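Local coordinates for glucose dehydrogenase (Serratia sp. FS14, PDB 7CGZ), which is a beta-propeller protein of the glucose/sorbosone dehydrogenase family, present in this crystal as an assembly of two identical subunits, at residues Leu295-Leu300 with Glu309-Asp314; Ala49-Val54 with Ala104-Phe109; Asp9-Pro14 with Leu26-Arg31. One frame throughout, in Å; residues are numbered along the deposited sequence.

Contact 1: residues Leu295-Leu300 with Glu309-Asp314; sequences LIRLTL and ERLLGD
R297 and E309 run side by side, pointing the same way, from a hydrogen-bonded antiparallel pair, and their ends meet in a salt bridge, R297 NH1 to E309 OE1 at 2.5 Å. The oxygen sits at the edge of the guanidinium and near its plane, but the carboxylate is turned 67° against that plane. With an N-H...O angle of 116° the hydrogen bond is weak, and its shortness deserves caution. The extended R297 chain carries the guanidinium beside E309, and S284 OG holds its NE. On the same face, L311 CD1 packs against R297 CB at 3.7 Å. L295 CB lies 4.0 Å from L311 CB.

Strands 294-301 and 304-311 form the hairpin that ends one four-stranded propeller blade, with 304-311 as its outermost strand within the chain. E309 also pairs with an antiparallel strand of the second subunit, so the sheet runs on across the interface.

I296 and R310, a non-hydrogen-bonded pair, point together to the other face. R310 bends at chi2 (-50°), which brings its NE within 3.7 Å of I296 CG1; this carbon and CD1 lie over one face of the guanidinium, CD1 toward the rim. The polar end is fixed by E308, in a salt bridge with NE, and by Q292 OE1, which accepts from NH1. Backbone bonds of 2.7 to 2.9 Å complete the ladder: L295 N to L311 O and L311 N to L295 O close one pair, R297 N to E309 O and E309 N to R297 O the other.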
loop_
_atom_site.group_PDB
_atom_site.type_symbol
_atom_site.label_atom_id
_atom_site.label_comp_id
_atom_site.label_asym_id
_atom_site.label_seq_id
_atom_site.Cartn_x
_atom_site.Cartn_y
_atom_site.Cartn_z
ATOM N N LEU B 295 -1.736 8.090 -0.503
ATOM C CA LEU B 295 -1.177 8.968 0.514
ATOM C C LEU B 295 -1.042 8.185 1.809
ATOM O O LEU B 295 -2.022 7.609 2.298
ATOM C CB LEU B 295 -2.055 10.201 0.723
ATOM C CG LEU B 295 -1.504 11.222 1.719
ATOM C CD1 LEU B 295 -0.218 11.888 1.188
ATOM C CD2 LEU B 295 -2.588 12.254 2.037
ATOM N N ILE B 296 0.162 8.131 2.338
ATOM C CA ILE B 296 0.418 7.408 3.576
ATOM C C ILE B 296 0.321 8.394 4.729
ATOM O O ILE B 296 0.843 9.519 4.653
ATOM C CB ILE B 296 1.800 6.724 3.537
ATOM C CG1 ILE B 296 1.871 5.702 2.396
ATOM C CG2 ILE B 296 2.126 6.075 4.887
ATOM C CD1 ILE B 296 3.290 5.170 2.161
ATOM N N ARG B 297 -0.343 7.978 5.803
ATOM C CA ARG B 297 -0.441 8.775 7.017
ATOM C C ARG B 297 0.096 7.975 8.200
ATOM O O ARG B 297 -0.461 6.928 8.553
ATOM C CB ARG B 297 -1.887 9.201 7.249
ATOM C CG ARG B 297 -2.111 9.951 8.527
ATOM C CD ARG B 297 -3.606 10.005 8.821
ATOM N NE ARG B 297 -3.843 10.554 10.146
ATOM C CZ ARG B 297 -4.715 10.069 11.014
ATOM N NH1 ARG B 297 -5.468 9.019 10.695
ATOM N NH2 ARG B 297 -4.843 10.652 12.196
ATOM N N LEU B 298 1.172 8.462 8.810
ATOM C CA LEU B 298 1.768 7.827 9.979
ATOM C C LEU B 298 1.378 8.600 11.229
ATOM O O LEU B 298 1.664 9.796 11.335
ATOM C CB LEU B 298 3.291 7.754 9.865
ATOM C CG LEU B 298 3.851 7.010 8.652
ATOM C CD1 LEU B 298 5.372 7.132 8.587
ATOM C CD2 LEU B 298 3.400 5.529 8.613
ATOM N N THR B 299 0.753 7.906 12.179
ATOM C CA THR B 299 0.461 8.466 13.495
ATOM C C THR B 299 1.712 8.407 14.366
ATOM O O THR B 299 2.408 7.387 14.409
ATOM C CB THR B 299 -0.695 7.697 14.159
ATOM O OG1 THR B 299 -1.832 7.721 13.298
ATOM C CG2 THR B 299 -1.089 8.338 15.473
ATOM N N LEU B 300 2.004 9.502 15.057
ATOM C CA LEU B 300 3.246 9.633 15.797
ATOM C C LEU B 300 2.964 9.767 17.284
ATOM O O LEU B 300 2.020 10.455 17.687
ATOM C CB LEU B 300 4.049 10.859 15.313
ATOM C CG LEU B 300 4.491 10.886 13.852
ATOM C CD1 LEU B 300 5.319 12.173 13.571
ATOM C CD2 LEU B 300 5.312 9.652 13.525
ATOM N N GLU B 309 -1.705 4.432 8.022
ATOM C CA GLU B 309 -2.990 4.484 7.340
ATOM C C GLU B 309 -2.798 4.924 5.896
ATOM O O GLU B 309 -1.786 5.533 5.548
ATOM C CB GLU B 309 -3.951 5.408 8.079
ATOM C CG GLU B 309 -4.221 4.882 9.485
ATOM C CD GLU B 309 -5.316 5.639 10.197
ATOM O OE1 GLU B 309 -5.695 6.732 9.707
ATOM O OE2 GLU B 309 -5.787 5.137 11.244
ATOM N N ARG B 310 -3.762 4.568 5.043
ATOM C CA ARG B 310 -3.721 4.876 3.619
ATOM C C ARG B 310 -4.898 5.770 3.250
ATOM O O ARG B 310 -6.028 5.552 3.708
ATOM C CB ARG B 310 -3.761 3.609 2.731
ATOM C CG ARG B 310 -2.576 2.668 2.865
ATOM C CD ARG B 310 -1.264 3.420 2.731
ATOM N NE ARG B 310 -0.092 2.554 2.870
ATOM C CZ ARG B 310 0.397 1.780 1.903
ATOM N NH1 ARG B 310 -0.189 1.743 0.715
ATOM N NH2 ARG B 310 1.492 1.061 2.123
ATOM N N LEU B 311 -4.626 6.763 2.403
ATOM C CA LEU B 311 -5.634 7.674 1.878
ATOM C C LEU B 311 -5.498 7.749 0.365
ATOM O O LEU B 311 -4.416 7.522 -0.185
ATOM C CB LEU B 311 -5.490 9.094 2.473
ATOM C CG LEU B 311 -5.788 9.328 3.960
ATOM C CD1 LEU B 311 -4.703 8.769 4.863
ATOM C CD2 LEU B 311 -5.945 10.809 4.217
ATOM N N LEU B 312 -6.611 8.057 -0.306
ATOM C CA LEU B 312 -6.632 8.415 -1.728
ATOM C C LEU B 312 -6.181 7.283 -2.650
ATOM O O LEU B 312 -5.874 7.525 -3.823
ATOM C CB LEU B 312 -5.781 9.670 -2.002
ATOM C CG LEU B 312 -5.945 10.870 -1.071
ATOM C CD1 LEU B 312 -5.077 12.040 -1.554
ATOM C CD2 LEU B 312 -7.381 11.298 -0.983
ATOM N N GLY B 313 -6.160 6.036 -2.173
ATOM C CA GLY B 313 -5.747 4.931 -3.028
ATOM C C GLY B 313 -6.717 4.602 -4.149
ATOM O O GLY B 313 -6.364 3.844 -5.058
ATOM N N ASP B 314 -7.911 5.175 -4.121
ATOM C CA ASP B 314 -8.864 4.979 -5.208
ATOM C C ASP B 314 -8.609 5.895 -6.409
ATOM O O ASP B 314 -9.169 5.655 -7.478
ATOM C CB ASP B 314 -10.288 5.189 -4.686
ATOM C CG ASP B 314 -10.481 6.555 -4.016
ATOM O OD1 ASP B 314 -9.486 7.244 -3.721
ATOM O OD2 ASP B 314 -11.639 6.938 -3.771
#

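Contact 2: residues Ala49-Val54 with Ala104-Phe109; sequences AGVPQV and ARLENF
A49 and R105 form a single backbone bridge, secured by two hydrogen bonds. L106 N gives the straighter one, reaching A49 O at 2.6 Å with an N-H...O angle of 176° and coming nearly along the C=O axis. A49 N gives a longer one to A104 O at 3.2 Å.

Weaker CH...O contacts follow the same path. R105 CA approaches A49 O, and G50 CA comes to 3.6 Å from L106 O. G50 has positive phi (91°), a conformation that suits glycine, and with no side chain its CA can lie this close to the L106 carbonyl.

Apolar contacts take over farther along. The P52 ring crosses the F109 side chain at about a right angle and lies over one face of the phenyl ring: P52 CD is 4.0 Å from the F109 centroid, a CH-pi contact set toward the rim, while P52 CG reaches F109 CE2 at 3.6 Å. F109 CG is anti to the backbone N (chi1 -175°), turning the ring toward the proline. L106 CD2 and V51 CG2 touch loosely at 4.5 Å, and L106 and F109 both also touch L79 of strand 76-84.

Charge stays at the margin, where R105 pairs with D102. The whole is characteristic of a propeller connection: the loop between strands 43-44 and 62-67, leading from one blade into the next, is pinned against the chain corner formed by strands 106-107 and 109-114.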
loop_
_atom_site.group_PDB
_atom_site.type_symbol
_atom_site.label_atom_id
_atom_site.label_comp_id
_atom_site.label_asym_id
_atom_site.label_seq_id
_atom_site.Cartn_x
_atom_site.Cartn_y
_atom_site.Cartn_z
ATOM N N ALA B 49 10.687 33.650 -15.574
ATOM C CA ALA B 49 11.983 33.770 -16.222
ATOM C C ALA B 49 13.111 33.715 -15.196
ATOM O O ALA B 49 12.930 34.023 -14.014
ATOM C CB ALA B 49 12.071 35.073 -17.021
ATOM N N GLY B 50 14.291 33.322 -15.669
ATOM C CA GLY B 50 15.483 33.332 -14.851
ATOM C C GLY B 50 15.753 32.044 -14.113
ATOM O O GLY B 50 16.564 32.040 -13.180
ATOM N N VAL B 51 15.091 30.954 -14.488
ATOM C CA VAL B 51 15.341 29.640 -13.909
ATOM C C VAL B 51 16.566 29.062 -14.609
ATOM O O VAL B 51 16.713 29.226 -15.824
ATOM C CB VAL B 51 14.091 28.750 -14.057
ATOM C CG1 VAL B 51 14.392 27.302 -13.741
ATOM C CG2 VAL B 51 12.977 29.270 -13.159
ATOM N N PRO B 52 17.466 28.392 -13.905
ATOM C CA PRO B 52 18.654 27.841 -14.566
ATOM C C PRO B 52 18.319 26.750 -15.577
ATOM O O PRO B 52 17.282 26.083 -15.494
ATOM C CB PRO B 52 19.462 27.262 -13.399
ATOM C CG PRO B 52 18.385 26.919 -12.366
ATOM C CD PRO B 52 17.452 28.089 -12.462
ATOM N N GLN B 53 19.232 26.557 -16.529
ATOM C CA GLN B 53 19.173 25.365 -17.361
ATOM C C GLN B 53 19.341 24.131 -16.485
ATOM O O GLN B 53 20.090 24.147 -15.502
ATOM C CB GLN B 53 20.257 25.391 -18.437
ATOM C CG GLN B 53 20.109 26.517 -19.460
ATOM C CD GLN B 53 18.730 26.567 -20.096
ATOM O OE1 GLN B 53 18.002 27.549 -19.945
ATOM N NE2 GLN B 53 18.362 25.505 -20.812
ATOM N N VAL B 54 18.647 23.049 -16.846
ATOM C CA VAL B 54 18.669 21.836 -16.040
ATOM C C VAL B 54 19.037 20.639 -16.909
ATOM O O VAL B 54 18.925 20.660 -18.138
ATOM C CB VAL B 54 17.321 21.580 -15.328
ATOM C CG1 VAL B 54 16.988 22.742 -14.394
ATOM C CG2 VAL B 54 16.217 21.363 -16.360
ATOM N N ALA B 104 7.177 37.883 -11.863
ATOM C CA ALA B 104 7.385 37.440 -13.234
ATOM C C ALA B 104 8.763 36.851 -13.488
ATOM O O ALA B 104 8.935 36.108 -14.460
ATOM C CB ALA B 104 7.150 38.603 -14.207
ATOM N N ARG B 105 9.756 37.159 -12.668
ATOM C CA ARG B 105 11.065 36.614 -12.975
ATOM C C ARG B 105 11.810 36.343 -11.682
ATOM O O ARG B 105 11.538 36.938 -10.632
ATOM C CB ARG B 105 11.881 37.529 -13.921
ATOM C CG ARG B 105 12.151 38.937 -13.432
ATOM C CD ARG B 105 12.195 40.001 -14.568
ATOM N NE ARG B 105 10.859 40.364 -15.046
ATOM C CZ ARG B 105 10.040 41.211 -14.423
ATOM N NH1 ARG B 105 10.422 41.793 -13.290
ATOM N NH2 ARG B 105 8.835 41.465 -14.927
ATOM N N LEU B 106 12.713 35.393 -11.773
ATOM C CA LEU B 106 13.581 35.013 -10.674
ATOM C C LEU B 106 14.913 35.685 -10.961
ATOM O O LEU B 106 15.640 35.278 -11.876
ATOM C CB LEU B 106 13.699 33.493 -10.583
ATOM C CG LEU B 106 14.616 32.942 -9.500
ATOM C CD1 LEU B 106 14.009 33.205 -8.130
ATOM C CD2 LEU B 106 14.865 31.452 -9.737
ATOM N N GLU B 107 15.212 36.740 -10.219
ATOM C CA GLU B 107 16.344 37.585 -10.567
ATOM C C GLU B 107 17.586 37.205 -9.771
ATOM O O GLU B 107 17.511 36.756 -8.620
ATOM C CB GLU B 107 16.008 39.065 -10.358
ATOM C CG GLU B 107 15.707 39.448 -8.929
ATOM C CD GLU B 107 14.636 40.520 -8.826
ATOM O OE1 GLU B 107 14.466 41.300 -9.798
ATOM O OE2 GLU B 107 13.956 40.569 -7.771
ATOM N N ASN B 108 18.734 37.352 -10.433
ATOM C CA ASN B 108 20.052 37.174 -9.826
ATOM C C ASN B 108 20.268 35.751 -9.316
ATOM O O ASN B 108 21.010 35.543 -8.352
ATOM C CB ASN B 108 20.280 38.187 -8.693
ATOM C CG ASN B 108 20.196 39.620 -9.171
ATOM O OD1 ASN B 108 20.874 39.996 -10.124
ATOM N ND2 ASN B 108 19.344 40.422 -8.530
ATOM N N PHE B 109 19.656 34.753 -9.958
ATOM C CA PHE B 109 19.819 33.383 -9.483
ATOM C C PHE B 109 21.283 32.952 -9.531
ATOM O O PHE B 109 21.959 33.105 -10.553
ATOM C CB PHE B 109 18.965 32.404 -10.298
ATOM C CG PHE B 109 19.007 31.010 -9.755
ATOM C CD1 PHE B 109 18.216 30.657 -8.677
ATOM C CD2 PHE B 109 19.869 30.067 -10.288
ATOM C CE1 PHE B 109 18.261 29.381 -8.147
ATOM C CE2 PHE B 109 19.931 28.798 -9.766
ATOM C CZ PHE B 109 19.119 28.448 -8.688
#

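Contact 3: residues Asp9-Pro14 with Leu26-Arg31; sequences DGLEHP and LLITER
Over one face of the H13 imidazole lies R31 NH2, 4.1 Å above the ring plane and offset toward the rim. The guanidinium is inclined by 58° to the ring, so the two groups do not stack in parallel; R31 NH1 instead drops beside H13 CB at 3.4 Å. The bend of R31 at chi3 (84°) swings the group back over the histidine. H13 ND1 is hydrogen-bonded to D335 OD1, which also makes a long, weak ion pair with R31 NH1; this nitrogen is buried here and has no hydrogen-bond partner in the model.

The second flat group is the E30 carboxylate. E12 N meets E30 OE1 at 2.9 Å, on the anti side and 18° out of the carboxylate plane. A water donates to E30 OE1 at 2.7 Å and also to G10 O, tying the side chain to the bulge where G10 and L11 both face G339, a G1 beta bulge. OE2 is taken by salt bridges to R34 and R36.

Between 9-14 and 26-31 there are few backbone contacts. R31 N donates to H13 O at 3.0 Å from above the carbonyl plane, and P14 pairs with E30 without a hydrogen bond, P14 CA lying 3.1 Å from T29 O. P14 CB and L11 CD2 pack on I28 CG2, the former at 4.0 Å. Strand 3-19 pairs with 339-345 and with 26-30, consistent with its linking two parts of the propeller; residues 12-13 interrupt it.

E30 is buried, and its OE1 stands 5.0 Å from E12 OE1; yet R34 bridges both acids, and R36, E12 N and the water add further partners, so E30 probably stays ionised.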
loop_
_atom_site.group_PDB
_atom_site.type_symbol
_atom_site.label_atom_id
_atom_site.label_comp_id
_atom_site.label_asym_id
_atom_site.label_seq_id
_atom_site.Cartn_x
_atom_site.Cartn_y
_atom_site.Cartn_z
ATOM N N ASP B 9 -4.439 21.337 -13.401
ATOM C CA ASP B 9 -3.959 20.181 -14.142
ATOM C C ASP B 9 -3.003 20.673 -15.220
ATOM O O ASP B 9 -2.661 21.858 -15.276
ATOM C CB ASP B 9 -5.126 19.351 -14.712
ATOM C CG ASP B 9 -5.933 20.102 -15.761
ATOM O OD1 ASP B 9 -5.972 21.359 -15.711
ATOM O OD2 ASP B 9 -6.539 19.429 -16.628
ATOM N N GLY B 10 -2.521 19.757 -16.057
ATOM C CA GLY B 10 -1.614 20.178 -17.109
ATOM C C GLY B 10 -0.214 20.541 -16.659
ATOM O O GLY B 10 0.530 21.174 -17.422
ATOM N N LEU B 11 0.176 20.157 -15.445
ATOM C CA LEU B 11 1.543 20.362 -14.973
ATOM C C LEU B 11 2.388 19.175 -15.420
ATOM O O LEU B 11 2.085 18.032 -15.065
ATOM C CB LEU B 11 1.563 20.502 -13.454
ATOM C CG LEU B 11 0.750 21.650 -12.871
ATOM C CD1 LEU B 11 0.422 21.326 -11.422
ATOM C CD2 LEU B 11 1.545 22.952 -12.984
ATOM N N GLU B 12 3.442 19.432 -16.193
ATOM C CA GLU B 12 4.251 18.340 -16.738
ATOM C C GLU B 12 5.232 17.842 -15.677
ATOM O O GLU B 12 6.214 18.520 -15.348
ATOM C CB GLU B 12 4.981 18.780 -18.005
ATOM C CG GLU B 12 5.629 17.614 -18.752
ATOM C CD GLU B 12 6.431 18.057 -19.970
ATOM O OE1 GLU B 12 6.485 19.274 -20.250
ATOM O OE2 GLU B 12 7.026 17.185 -20.640
ATOM N N HIS B 13 4.973 16.648 -15.153
ATOM C CA HIS B 13 5.815 16.024 -14.140
ATOM C C HIS B 13 6.182 17.001 -13.025
ATOM O O HIS B 13 7.376 17.251 -12.782
ATOM C CB HIS B 13 7.059 15.431 -14.782
ATOM C CG HIS B 13 6.762 14.296 -15.713
ATOM N ND1 HIS B 13 6.353 13.058 -15.266
ATOM C CD2 HIS B 13 6.802 14.214 -17.064
ATOM C CE1 HIS B 13 6.154 12.261 -16.301
ATOM N NE2 HIS B 13 6.418 12.937 -17.403
ATOM N N PRO B 14 5.195 17.573 -12.329
ATOM C CA PRO B 14 5.501 18.528 -11.262
ATOM C C PRO B 14 6.224 17.825 -10.127
ATOM O O PRO B 14 6.019 16.634 -9.884
ATOM C CB PRO B 14 4.126 19.033 -10.821
ATOM C CG PRO B 14 3.189 17.909 -11.176
ATOM C CD PRO B 14 3.769 17.202 -12.353
ATOM N N LEU B 26 1.247 29.875 -4.489
ATOM C CA LEU B 26 2.273 28.882 -4.219
ATOM C C LEU B 26 3.054 28.606 -5.501
ATOM O O LEU B 26 2.522 28.748 -6.609
ATOM C CB LEU B 26 1.632 27.621 -3.592
ATOM C CG LEU B 26 0.556 26.787 -4.277
ATOM C CD1 LEU B 26 1.250 25.902 -5.269
ATOM C CD2 LEU B 26 -0.218 25.937 -3.269
ATOM N N LEU B 27 4.332 28.259 -5.345
ATOM C CA LEU B 27 5.209 27.997 -6.482
ATOM C C LEU B 27 5.239 26.510 -6.780
ATOM O O LEU B 27 5.178 25.690 -5.871
ATOM C CB LEU B 27 6.649 28.445 -6.210
ATOM C CG LEU B 27 7.134 29.888 -6.291
ATOM C CD1 LEU B 27 6.636 30.620 -7.526
ATOM C CD2 LEU B 27 6.718 30.584 -5.034
ATOM N N ILE B 28 5.410 26.163 -8.054
ATOM C CA ILE B 28 5.455 24.764 -8.470
ATOM C C ILE B 28 6.562 24.585 -9.488
ATOM O O ILE B 28 6.665 25.367 -10.438
ATOM C CB ILE B 28 4.117 24.311 -9.095
ATOM C CG1 ILE B 28 2.980 24.568 -8.133
ATOM C CG2 ILE B 28 4.141 22.850 -9.563
ATOM C CD1 ILE B 28 2.303 25.832 -8.468
ATOM N N THR B 29 7.353 23.536 -9.327
ATOM C CA THR B 29 8.325 23.156 -10.339
ATOM C C THR B 29 7.746 22.084 -11.242
ATOM O O THR B 29 7.051 21.172 -10.781
ATOM C CB THR B 29 9.615 22.629 -9.714
ATOM O OG1 THR B 29 9.313 21.471 -8.923
ATOM C CG2 THR B 29 10.260 23.702 -8.857
ATOM N N GLU B 30 8.042 22.204 -12.528
ATOM C CA GLU B 30 7.845 21.141 -13.493
ATOM C C GLU B 30 9.226 20.620 -13.839
ATOM O O GLU B 30 10.095 21.394 -14.263
ATOM C CB GLU B 30 7.117 21.649 -14.735
ATOM C CG GLU B 30 5.739 22.252 -14.450
ATOM C CD GLU B 30 5.112 22.846 -15.697
ATOM O OE1 GLU B 30 4.598 22.078 -16.540
ATOM O OE2 GLU B 30 5.188 24.085 -15.866
ATOM N N ARG B 31 9.440 19.328 -13.627
ATOM C CA ARG B 31 10.784 18.770 -13.770
ATOM C C ARG B 31 11.451 19.074 -15.110
ATOM O O ARG B 31 12.679 19.289 -15.113
ATOM C CB ARG B 31 10.747 17.259 -13.519
ATOM C CG ARG B 31 12.118 16.623 -13.312
ATOM C CD ARG B 31 11.992 15.221 -12.711
ATOM N NE ARG B 31 11.754 14.207 -13.736
ATOM C CZ ARG B 31 10.602 13.562 -13.899
ATOM N NH1 ARG B 31 9.571 13.826 -13.099
ATOM N NH2 ARG B 31 10.477 12.651 -14.862
HETATM O O HOH W 1 2.518 22.855 -18.138
#

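How the contacts relate
The three contacts sample different depths of one propeller. Contact 1 and contact 3 are partly buried and each joins the strands of a hairpin; contact 2 is a surface contact fastening a loop to a chain corner fifty residues on. Regular ladder bonding dominates contact 1, which also borders the second subunit, whereas contact 3 relies on a buried carboxylate and a water where its strand is broken, and contact 2 on a single backbone bridge and proline-aromatic packing. Contacts 2 and 3 lie about 16 Å apart between centres and touch where V54 CG2 meets R31 O at 4.3 Å. Contact 1 sits across the chain's centre from contact 2, about 36 Å away between centres.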